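Local structure of carbohydrate-binding protein (6N1B) at residues A[33-38]-A[386-391]; A[114-119]-A[138-143]; A[146-151]-A[202-207]. The protein probably removes the acetyl group from N-acetylgalactosamine of the blood group A antigen, a step in converting A to O type blood, and binds the related B trisaccharide. All blocks are in the same frame, centred on the assembly; numbering follows the deposited sequence. Where two conformers were deposited one is given.

Contact 1. Residues A[33-38]-A[386-391]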
loop_
_atom_site.group_PDB
_atom_site.type_symbol
_atom_site.label_atom_id
_atom_site.label_comp_id
_atom_site.label_asym_id
_atom_site.label_seq_id
_atom_site.Cartn_x
_atom_site.Cartn_y
_atom_site.Cartn_z
ATOM N N PRO A 33 -3.936 13.388 -15.215
ATOM C CA PRO A 33 -5.332 13.215 -15.645
ATOM C C PRO A 33 -5.760 11.749 -15.673
ATOM O O PRO A 33 -4.899 10.889 -15.948
ATOM C CB PRO A 33 -5.310 13.779 -17.084
ATOM C CG PRO A 33 -4.042 14.443 -17.290
ATOM C CD PRO A 33 -3.053 14.008 -16.225
ATOM N N GLY A 34 -7.026 11.521 -15.403
ATOM C CA GLY A 34 -7.554 10.142 -15.453
ATOM C C GLY A 34 -6.927 9.285 -14.317
ATOM O O GLY A 34 -6.617 9.849 -13.247
ATOM N N TYR A 35 -6.803 8.012 -14.591
ATOM C CA TYR A 35 -6.246 7.098 -13.623
ATOM C C TYR A 35 -5.540 5.969 -14.343
ATOM O O TYR A 35 -5.376 6.088 -15.584
ATOM C CB TYR A 35 -7.249 6.687 -12.544
ATOM C CG TYR A 35 -8.482 6.038 -13.124
ATOM C CD1 TYR A 35 -8.481 4.721 -13.622
ATOM C CD2 TYR A 35 -9.684 6.748 -13.212
ATOM C CE1 TYR A 35 -9.667 4.136 -14.152
ATOM C CE2 TYR A 35 -10.849 6.155 -13.775
ATOM C CZ TYR A 35 -10.840 4.859 -14.215
ATOM O OH TYR A 35 -11.941 4.266 -14.767
ATOM N N GLN A 36 -5.028 4.941 -13.634
ATOM C CA GLN A 36 -4.264 3.891 -14.287
ATOM C C GLN A 36 -5.091 2.669 -14.322
ATOM O O GLN A 36 -5.878 2.341 -13.439
ATOM C CB GLN A 36 -2.920 3.654 -13.570
ATOM C CG GLN A 36 -1.985 4.825 -13.754
ATOM C CD GLN A 36 -0.597 4.611 -13.222
ATOM O OE1 GLN A 36 -0.312 3.635 -12.547
ATOM N NE2 GLN A 36 0.280 5.599 -13.467
ATOM N N ASP A 37 -4.962 1.892 -15.431
ATOM C CA ASP A 37 -5.741 0.652 -15.575
ATOM C C ASP A 37 -5.089 -0.512 -14.871
ATOM O O ASP A 37 -4.058 -0.978 -15.267
ATOM C CB ASP A 37 -5.991 0.343 -17.041
ATOM C CG ASP A 37 -6.913 1.310 -17.633
ATOM O OD1 ASP A 37 -8.067 1.549 -17.159
ATOM O OD2 ASP A 37 -6.492 1.932 -18.621
ATOM N N PHE A 38 -5.695 -1.008 -13.844
ATOM C CA PHE A 38 -5.318 -2.230 -13.177
ATOM C C PHE A 38 -6.401 -3.280 -13.393
ATOM O O PHE A 38 -7.581 -2.940 -13.201
ATOM C CB PHE A 38 -5.106 -2.047 -11.679
ATOM C CG PHE A 38 -3.876 -1.266 -11.257
ATOM C CD1 PHE A 38 -3.667 0.103 -11.453
ATOM C CD2 PHE A 38 -2.827 -1.966 -10.667
ATOM C CE1 PHE A 38 -2.494 0.732 -11.068
ATOM C CE2 PHE A 38 -1.681 -1.331 -10.302
ATOM C CZ PHE A 38 -1.522 -0.016 -10.512
ATOM N N ILE A 386 -16.955 4.257 -6.135
ATOM C CA ILE A 386 -16.094 3.554 -7.085
ATOM C C ILE A 386 -14.650 3.724 -6.615
ATOM O O ILE A 386 -14.204 4.779 -6.235
ATOM C CB ILE A 386 -16.244 4.094 -8.521
ATOM C CG1 ILE A 386 -17.615 3.821 -9.101
ATOM C CG2 ILE A 386 -15.181 3.543 -9.465
ATOM C CD1 ILE A 386 -17.878 2.373 -9.526
ATOM N N TRP A 387 -13.918 2.606 -6.657
ATOM C CA TRP A 387 -12.524 2.512 -6.211
ATOM C C TRP A 387 -11.574 2.474 -7.410
ATOM O O TRP A 387 -11.701 1.523 -8.236
ATOM C CB TRP A 387 -12.271 1.241 -5.377
ATOM C CG TRP A 387 -13.184 0.978 -4.211
ATOM C CD1 TRP A 387 -14.466 0.625 -4.246
ATOM C CD2 TRP A 387 -12.805 1.023 -2.798
ATOM N NE1 TRP A 387 -14.975 0.363 -2.955
ATOM C CE2 TRP A 387 -13.956 0.642 -2.053
ATOM C CE3 TRP A 387 -11.641 1.314 -2.148
ATOM C CZ2 TRP A 387 -13.952 0.518 -0.680
ATOM C CZ3 TRP A 387 -11.630 1.265 -0.729
ATOM C CH2 TRP A 387 -12.785 0.862 -0.044
ATOM N N ARG A 388 -10.595 3.369 -7.479
ATOM C CA ARG A 388 -9.573 3.299 -8.519
ATOM C C ARG A 388 -8.194 3.699 -7.970
ATOM O O ARG A 388 -8.048 4.253 -6.860
ATOM C CB ARG A 388 -9.888 4.332 -9.668
ATOM C CG ARG A 388 -11.200 4.208 -10.397
ATOM C CD ARG A 388 -11.354 2.902 -11.173
ATOM N NE ARG A 388 -12.618 2.970 -11.881
ATOM C CZ ARG A 388 -13.230 1.956 -12.437
ATOM N NH1 ARG A 388 -12.701 0.720 -12.400
ATOM N NH2 ARG A 388 -14.413 2.155 -13.052
ATOM N N ILE A 389 -7.176 3.451 -8.809
ATOM C CA ILE A 389 -5.783 3.854 -8.559
ATOM C C ILE A 389 -5.331 4.761 -9.668
ATOM O O ILE A 389 -5.461 4.413 -10.866
ATOM C CB ILE A 389 -4.840 2.599 -8.535
ATOM C CG1 ILE A 389 -5.189 1.701 -7.350
ATOM C CG2 ILE A 389 -3.390 3.026 -8.484
ATOM C CD1 ILE A 389 -4.595 0.270 -7.481
ATOM N N GLY A 390 -4.783 5.912 -9.271
ATOM C CA GLY A 390 -4.188 6.892 -10.167
ATOM C C GLY A 390 -2.773 7.288 -9.780
ATOM O O GLY A 390 -2.124 6.512 -9.072
ATOM N N TYR A 391 -2.332 8.475 -10.213
ATOM C CA TYR A 391 -0.971 8.843 -10.091
ATOM C C TYR A 391 -0.831 10.322 -9.954
ATOM O O TYR A 391 -1.577 11.125 -10.563
ATOM C CB TYR A 391 -0.197 8.361 -11.345
ATOM C CG TYR A 391 1.300 8.645 -11.338
ATOM C CD1 TYR A 391 2.195 7.885 -10.608
ATOM C CD2 TYR A 391 1.798 9.729 -12.052
ATOM C CE1 TYR A 391 3.540 8.199 -10.548
ATOM C CE2 TYR A 391 3.196 10.024 -12.017
ATOM C CZ TYR A 391 4.037 9.213 -11.273
ATOM O OH TYR A 391 5.417 9.548 -11.247
HETATM O O HOH W 1 -4.252 9.970 -11.939
HETATM O O HOH W 2 -7.604 2.117 -11.257
#

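Contact 2. Residues A[114-119]-A[138-143]. With GLA (alpha-D-galactopyranose), chain B; FUC (alpha-L-fucopyranose), chain C.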
loop_
_atom_site.group_PDB
_atom_site.type_symbol
_atom_site.label_atom_id
_atom_site.label_comp_id
_atom_site.label_asym_id
_atom_site.label_seq_id
_atom_site.Cartn_x
_atom_site.Cartn_y
_atom_site.Cartn_z
ATOM N N THR A 114 -17.865 -14.712 3.149
ATOM C CA THR A 114 -17.798 -13.315 3.538
ATOM C C THR A 114 -17.467 -13.061 5.023
ATOM O O THR A 114 -17.351 -11.961 5.443
ATOM C CB THR A 114 -19.013 -12.492 3.139
ATOM O OG1 THR A 114 -20.149 -13.056 3.723
ATOM C CG2 THR A 114 -19.203 -12.460 1.589
ATOM N N ARG A 115 -17.266 -14.130 5.807
ATOM C CA ARG A 115 -16.775 -13.997 7.162
ATOM C C ARG A 115 -15.368 -13.410 7.194
ATOM O O ARG A 115 -14.986 -12.783 8.186
ATOM C CB ARG A 115 -16.795 -15.357 7.888
ATOM C CG ARG A 115 -16.177 -15.298 9.310
ATOM C CD ARG A 115 -16.374 -16.582 10.019
ATOM N NE ARG A 115 -15.690 -16.517 11.283
ATOM C CZ ARG A 115 -15.809 -17.363 12.268
ATOM N NH1 ARG A 115 -16.685 -18.409 12.192
ATOM N NH2 ARG A 115 -15.054 -17.169 13.345
ATOM N N TYR A 116 -14.590 -13.647 6.124
ATOM C CA TYR A 116 -13.164 -13.363 6.068
ATOM C C TYR A 116 -12.850 -12.403 4.934
ATOM O O TYR A 116 -13.596 -12.414 3.934
ATOM C CB TYR A 116 -12.344 -14.612 5.771
ATOM C CG TYR A 116 -12.649 -15.713 6.743
ATOM C CD1 TYR A 116 -11.960 -15.842 7.973
ATOM C CD2 TYR A 116 -13.565 -16.685 6.424
ATOM C CE1 TYR A 116 -12.246 -16.833 8.917
ATOM C CE2 TYR A 116 -13.888 -17.703 7.369
ATOM C CZ TYR A 116 -13.261 -17.749 8.626
ATOM O OH TYR A 116 -13.533 -18.711 9.588
ATOM N N HIS A 117 -11.814 -11.596 5.075
ATOM C CA HIS A 117 -11.370 -10.871 3.884
ATOM C C HIS A 117 -9.889 -10.579 3.991
ATOM O O HIS A 117 -9.319 -10.448 5.086
ATOM C CB HIS A 117 -12.174 -9.531 3.638
ATOM C CG HIS A 117 -11.693 -8.383 4.507
ATOM N ND1 HIS A 117 -11.961 -8.291 5.861
ATOM C CD2 HIS A 117 -11.019 -7.234 4.186
ATOM C CE1 HIS A 117 -11.446 -7.150 6.313
ATOM N NE2 HIS A 117 -10.852 -6.495 5.323
ATOM N N ASN A 118 -9.296 -10.388 2.827
ATOM C CA ASN A 118 -7.897 -9.943 2.695
ATOM C C ASN A 118 -7.892 -8.445 2.414
ATOM O O ASN A 118 -8.903 -7.846 2.031
ATOM C CB ASN A 118 -7.217 -10.698 1.563
ATOM C CG ASN A 118 -7.164 -12.189 1.802
ATOM O OD1 ASN A 118 -7.624 -13.014 0.870
ATOM N ND2 ASN A 118 -6.670 -12.591 2.896
ATOM N N CYS A 119 -6.737 -7.823 2.604
ATOM C CA CYS A 119 -6.581 -6.373 2.365
ATOM C C CYS A 119 -5.127 -5.960 2.492
ATOM O O CYS A 119 -4.267 -6.742 2.938
ATOM C CB CYS A 119 -7.439 -5.512 3.369
ATOM S SG CYS A 119 -6.925 -5.775 5.092
ATOM N N TRP A 138 -4.935 -10.499 6.481
ATOM C CA TRP A 138 -6.066 -11.362 6.447
ATOM C C TRP A 138 -6.862 -11.225 7.746
ATOM O O TRP A 138 -6.244 -11.307 8.835
ATOM C CB TRP A 138 -5.697 -12.857 6.282
ATOM C CG TRP A 138 -6.754 -13.883 6.513
ATOM C CD1 TRP A 138 -7.659 -14.335 5.544
ATOM C CD2 TRP A 138 -7.051 -14.583 7.726
ATOM N NE1 TRP A 138 -8.451 -15.309 6.107
ATOM C CE2 TRP A 138 -8.091 -15.494 7.431
ATOM C CE3 TRP A 138 -6.467 -14.618 8.980
ATOM C CZ2 TRP A 138 -8.537 -16.409 8.341
ATOM C CZ3 TRP A 138 -6.951 -15.497 9.948
ATOM C CH2 TRP A 138 -8.002 -16.371 9.638
ATOM N N ALA A 139 -8.187 -11.083 7.682
ATOM C CA ALA A 139 -8.981 -10.941 8.921
ATOM C C ALA A 139 -10.133 -11.943 8.908
ATOM O O ALA A 139 -10.803 -12.131 7.876
ATOM C CB ALA A 139 -9.572 -9.544 8.985
ATOM N N ASP A 140 -10.377 -12.518 10.065
ATOM C CA ASP A 140 -11.654 -13.083 10.426
ATOM C C ASP A 140 -12.507 -11.954 10.976
ATOM O O ASP A 140 -12.233 -11.480 12.051
ATOM C CB ASP A 140 -11.432 -14.168 11.510
ATOM C CG ASP A 140 -12.720 -14.846 12.039
ATOM O OD1 ASP A 140 -13.796 -14.380 11.635
ATOM O OD2 ASP A 140 -12.555 -15.838 12.829
ATOM N N ASP A 141 -13.470 -11.481 10.187
ATOM C CA ASP A 141 -14.189 -10.333 10.640
ATOM C C ASP A 141 -15.236 -10.597 11.700
ATOM O O ASP A 141 -15.884 -9.664 12.182
ATOM C CB ASP A 141 -14.825 -9.622 9.460
ATOM C CG ASP A 141 -13.787 -9.038 8.494
ATOM O OD1 ASP A 141 -13.119 -8.010 8.833
ATOM O OD2 ASP A 141 -13.582 -9.676 7.411
ATOM N N GLN A 142 -15.471 -11.870 12.024
ATOM C CA GLN A 142 -16.461 -12.182 13.065
ATOM C C GLN A 142 -15.991 -11.819 14.446
ATOM O O GLN A 142 -14.914 -12.276 14.886
ATOM C CB GLN A 142 -16.794 -13.675 13.005
ATOM C CG GLN A 142 -17.905 -14.087 13.970
ATOM C CD GLN A 142 -18.517 -15.410 13.678
ATOM O OE1 GLN A 142 -18.690 -16.192 14.576
ATOM N NE2 GLN A 142 -18.915 -15.652 12.434
ATOM N N GLY A 143 -16.706 -11.008 15.161
ATOM C CA GLY A 143 -16.424 -10.741 16.523
ATOM C C GLY A 143 -16.411 -12.022 17.352
ATOM O O GLY A 143 -17.227 -12.943 17.178
HETATM C C1 GLA B . -12.229 -1.144 6.160
HETATM C C2 GLA B . -10.968 -1.839 5.546
HETATM C C3 GLA B . -10.935 -3.311 5.987
HETATM C C4 GLA B . -11.019 -3.459 7.550
HETATM C C5 GLA B . -12.196 -2.598 8.107
HETATM C C6 GLA B . -12.120 -2.423 9.570
HETATM O O2 GLA B . -11.127 -1.752 4.081
HETATM O O3 GLA B . -9.657 -4.091 5.337
HETATM O O4 GLA B . -9.795 -3.032 8.018
HETATM O O5 GLA B . -12.115 -1.184 7.629
HETATM O O6 GLA B . -13.288 -1.686 10.135
HETATM C C1 FUC C . -15.099 -4.340 5.627
HETATM C C2 FUC C . -14.935 -5.651 6.413
HETATM C C3 FUC C . -16.317 -6.163 6.874
HETATM C C4 FUC C . -17.186 -6.417 5.657
HETATM C C5 FUC C . -17.343 -5.113 4.890
HETATM C C6 FUC C . -18.137 -5.195 3.552
HETATM O O2 FUC C . -14.137 -5.396 7.609
HETATM O O3 FUC C . -16.163 -7.434 7.561
HETATM O O4 FUC C . -16.578 -7.415 4.849
HETATM O O5 FUC C . -16.013 -4.612 4.549
HETATM O O HOH W 3 -15.524 -9.848 5.627
HETATM O O HOH W 4 -12.261 -18.421 11.911
#

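Contact 3. Residues A[146-151]-A[202-207]. With GLA (alpha-D-galactopyranose), chain B.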
loop_
_atom_site.group_PDB
_atom_site.type_symbol
_atom_site.label_atom_id
_atom_site.label_comp_id
_atom_site.label_asym_id
_atom_site.label_seq_id
_atom_site.Cartn_x
_atom_site.Cartn_y
_atom_site.Cartn_z
ATOM N N VAL A 146 -11.087 -15.570 15.351
ATOM C CA VAL A 146 -9.682 -15.826 15.561
ATOM C C VAL A 146 -8.742 -14.606 15.445
ATOM O O VAL A 146 -7.537 -14.685 15.689
ATOM C CB VAL A 146 -9.178 -16.997 14.680
ATOM C CG1 VAL A 146 -9.971 -18.278 14.895
ATOM C CG2 VAL A 146 -9.084 -16.622 13.187
ATOM N N GLY A 147 -9.267 -13.462 15.032
ATOM C CA GLY A 147 -8.485 -12.274 14.835
ATOM C C GLY A 147 -8.006 -12.077 13.418
ATOM O O GLY A 147 -8.762 -12.166 12.476
ATOM N N ALA A 148 -6.712 -11.770 13.277
ATOM C CA ALA A 148 -6.149 -11.462 11.970
ATOM C C ALA A 148 -4.708 -11.917 11.887
ATOM O O ALA A 148 -4.070 -12.302 12.905
ATOM C CB ALA A 148 -6.205 -9.966 11.695
ATOM N N GLU A 149 -4.161 -11.855 10.676
ATOM C CA GLU A 149 -2.797 -12.212 10.437
ATOM C C GLU A 149 -2.204 -11.267 9.366
ATOM O O GLU A 149 -2.908 -10.777 8.489
ATOM C CB GLU A 149 -2.643 -13.640 9.885
ATOM C CG GLU A 149 -3.034 -14.722 10.877
ATOM C CD GLU A 149 -2.827 -16.130 10.381
ATOM O OE1 GLU A 149 -2.335 -16.345 9.248
ATOM O OE2 GLU A 149 -3.112 -17.066 11.142
ATOM N N VAL A 150 -0.900 -11.026 9.469
ATOM C CA VAL A 150 -0.092 -10.568 8.313
ATOM C C VAL A 150 0.498 -11.778 7.662
ATOM O O VAL A 150 1.160 -12.566 8.364
ATOM C CB VAL A 150 0.968 -9.497 8.720
ATOM C CG1 VAL A 150 1.830 -9.168 7.525
ATOM C CG2 VAL A 150 0.307 -8.269 9.307
ATOM N N ARG A 151 0.201 -11.988 6.391
ATOM C CA ARG A 151 0.650 -13.149 5.594
ATOM C C ARG A 151 1.601 -12.675 4.505
ATOM O O ARG A 151 1.708 -11.498 4.199
ATOM C CB ARG A 151 -0.562 -13.839 5.037
ATOM C CG ARG A 151 -1.451 -14.444 6.109
ATOM C CD ARG A 151 -2.740 -15.106 5.588
ATOM N NE ARG A 151 -3.411 -15.773 6.675
ATOM C CZ ARG A 151 -4.449 -16.622 6.541
ATOM N NH1 ARG A 151 -5.101 -16.671 5.396
ATOM N NH2 ARG A 151 -4.745 -17.432 7.544
ATOM N N TYR A 202 -8.204 -5.866 14.023
ATOM C CA TYR A 202 -7.900 -4.694 13.266
ATOM C C TYR A 202 -6.745 -3.922 13.823
ATOM O O TYR A 202 -6.613 -2.698 13.685
ATOM C CB TYR A 202 -9.140 -3.798 13.083
ATOM C CG TYR A 202 -10.333 -4.566 12.504
ATOM C CD1 TYR A 202 -10.247 -5.242 11.255
ATOM C CD2 TYR A 202 -11.533 -4.554 13.138
ATOM C CE1 TYR A 202 -11.302 -5.928 10.765
ATOM C CE2 TYR A 202 -12.593 -5.276 12.629
ATOM C CZ TYR A 202 -12.522 -5.983 11.476
ATOM O OH TYR A 202 -13.579 -6.726 11.024
ATOM N N ASP A 203 -5.761 -4.636 14.406
ATOM C CA ASP A 203 -4.651 -3.946 15.082
ATOM C C ASP A 203 -3.345 -3.983 14.354
ATOM O O ASP A 203 -2.372 -3.526 14.912
ATOM C CB ASP A 203 -4.489 -4.436 16.527
ATOM C CG ASP A 203 -3.954 -5.829 16.743
ATOM O OD1 ASP A 203 -3.517 -6.500 15.765
ATOM O OD2 ASP A 203 -3.896 -6.298 17.918
ATOM N N MET A 204 -3.354 -4.393 13.054
ATOM C CA MET A 204 -2.144 -4.430 12.232
ATOM C C MET A 204 -2.464 -3.977 10.794
ATOM O O MET A 204 -2.135 -4.649 9.829
ATOM C CB MET A 204 -1.546 -5.907 12.207
ATOM C CG MET A 204 -1.354 -6.567 13.328
ATOM S SD MET A 204 -0.682 -8.171 13.142
ATOM C CE MET A 204 -1.992 -9.270 12.673
ATOM N N LEU A 205 -3.260 -2.899 10.652
ATOM C CA LEU A 205 -3.679 -2.453 9.344
ATOM C C LEU A 205 -2.560 -1.841 8.533
ATOM O O LEU A 205 -1.654 -1.177 9.032
ATOM C CB LEU A 205 -4.841 -1.485 9.402
ATOM C CG LEU A 205 -6.120 -1.936 10.171
ATOM C CD1 LEU A 205 -7.214 -0.994 9.977
ATOM C CD2 LEU A 205 -6.537 -3.353 9.718
ATOM N N SER A 206 -2.685 -2.029 7.218
ATOM C CA SER A 206 -1.754 -1.409 6.275
ATOM C C SER A 206 -0.238 -1.630 6.623
ATOM O O SER A 206 0.514 -0.652 6.690
ATOM C CB SER A 206 -2.053 0.097 6.116
ATOM O OG SER A 206 -1.256 0.723 5.126
ATOM N N PRO A 207 0.102 -2.904 6.807
ATOM C CA PRO A 207 1.569 -3.140 7.044
ATOM C C PRO A 207 2.446 -2.603 5.951
ATOM O O PRO A 207 2.093 -2.760 4.751
ATOM C CB PRO A 207 1.608 -4.698 7.111
ATOM C CG PRO A 207 0.489 -5.163 6.291
ATOM C CD PRO A 207 -0.615 -4.168 6.602
HETATM C C1 GLA B . -12.229 -1.144 6.160
HETATM C C2 GLA B . -10.968 -1.839 5.546
HETATM C C3 GLA B . -10.935 -3.311 5.987
HETATM C C4 GLA B . -11.019 -3.459 7.550
HETATM C C5 GLA B . -12.196 -2.598 8.107
HETATM C C6 GLA B . -12.120 -2.423 9.570
HETATM O O2 GLA B . -11.127 -1.752 4.081
HETATM O O3 GLA B . -9.657 -4.091 5.337
HETATM O O4 GLA B . -9.795 -3.032 8.018
HETATM O O5 GLA B . -12.115 -1.184 7.629
HETATM O O6 GLA B . -13.288 -1.686 10.135
#

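Contact 1. Residues A[33-38]-A[386-391]
Tyr35 lays its ring flat on the aliphatic part of Arg388: CG of Arg388 stands 3.8 Å from the ring centroid, only 9° off the normal, a CH-pi contact. With chi1 at 58°, Tyr35 CG sits between backbone N and carbonyl carbon, which turns the ring along the arginine chain. That chain bends at chi2, bringing the guanidinium nearly parallel to the ring, with Tyr35 OH above its face. Hydroxyl and guanidinium do not bond each other; Tyr35 OH binds Ala369 O, and Arg388 NH1 binds Asp49 O. Phe38 and Ile389 cross at about a right angle, Ile389 CD1 lying over the middle of the ring, 4.0 Å from the centroid, while Ile389 CG2 reaches Phe38 CE1 at 3.6 Å. Gln36 runs extended, its amide plane 10° from that of the Tyr391 ring, its NE2 3.5 Å from Tyr391 CB and its OE1 bonded to Trp97 NE1. The one direct backbone bond across the contact runs from Gln36 N to Ile389 O (2.9 Å). One water joins Gly34 O to Tyr391 N and another Gln36 O to Ile389 N. Gly390, having no side chain, lets its CA come within 4.0 Å of Tyr35 CA, and glycine suits position 34, where phi is positive. Here the loop after strand 30-31 packs on strand 385-395, consistent with the "velcro" closure of a beta-propeller, whose first and last parts share one blade.

Contact 2. Residues A[114-119]-A[138-143]
His117 and Asp141 meet at the mouth of the beta hairpin formed by strands 116-126 and 131-140, part of what is probably a propeller blade, and both touch the bound sugars. His117 NE2 shares a nearly straight hydrogen bond of 2.7 Å with O3 of the alpha-galactose, while Asp141 OD1 accepts from O2 of the fucose at 3.1 Å. Behind the sugars, His117 ND1 donates to the syn lone pair of Asp141 OD2 (2.6 Å), with ring and carboxylate only 18° from coplanar, so the carboxylate fixes the rotation of the imidazole. A chi1 of 80° directs the ring at Asp141. A water also bridges Asp141 OD2, Thr114 O and the fucose hydroxyls. In the next shell, His117 and Ala139 form an antiparallel hydrogen-bonded pair, the small alanine CB lying beside the imidazole, and Asp141 N donates to Arg115 O. On the other face of the sheet Tyr116 and Trp138 lie side by side, Tyr116 CD1 touching Trp138 CZ2 (3.5 Å) and planes 8° apart. Arg115, extended, grips Asp140 side-on in a salt bridge, NE to OD1 and NH2 to OD2, while the amide of Gln142 stacks on its guanidinium. Asp140 OD1 also closes an Asx turn: Gln142 N and Arg115 NE, the latter at 2.9 Å, reach it from opposite faces of the carboxylate plane.

Contact 3. Residues A[146-151]-A[202-207]
Ala148 and Val150 of strand 148-155 face Met204 of an irregular loop, and the backbones stay well separated, with CA atoms 7.1 Å apart at Ala148 and Tyr202 and 7.6 Å at Val150 and Met204, so side chains must span the gap. Met204 does most of this. Its chain runs straight through chi2 and then folds at chi3 (-80°), which turns the terminal methyl in against the strand backbone: CE rests 3.7 Å from Ala148 O and close to the CA of Glu149. The sulfur, one atom back, meets Val150 CG2 at 4.0 Å. A long, flexible thioether suits a place where so wide a gap between backbones has to be bridged. Ala148 is small enough to let the methyl reach the backbone, Val150 gives the sulfur an apolar neighbour, and Val150 CG2 also touches the ring of Pro207 at CG (4.3 Å). Strand 148-155 belongs to one four-stranded blade of what appears to be a five-bladed propeller, and Pro207 begins the first strand of the next, so the loop is the passage between blades. It turns a corner at Ser206, whose backbone N donates to Asp120 OD2, a residue of a calcium site, and Met204 O accepts from Asn137 ND2. The loop also faces the sugar. C6 of the alpha-galactose lies 3.7 Å above the plane of the Tyr202 ring, over its centre, and Tyr202 OH is bonded to Asp141 OD1; Leu205 CD2 approaches alpha-galactose O4 at 3.7 Å. Glu149 turns away from the loop into a salt bridge: Arg151 NE, with OE1 in its guanidinium plane, meets Glu149 OE1 at 2.8 Å from above the carboxylate plane, and OE1 is also hydrogen-bonded to Thr194 OG1.

In the fold
Contacts 2 and 3 are neighbours, their centres about 10 Å apart; contact 2 and the first segment of contact 3 lie on one sheet, in which strands 116-126, 131-140, 148-155 and 193-198 follow in chain order. They come in series, meet where strands 131-140 and 148-155 adjoin, and both reach the bound alpha-galactose, so this sheet, probably one blade, and the loop leaving it supply part of the glycan pocket. Contact 1 lies about 26 Å from either, centre to centre, on the last sheet, with contact 3 across the chain's centre from it. Both other contacts are nested within the loop it closes, consistent with a ring of blades joined where its N-terminal region meets strand 385-395.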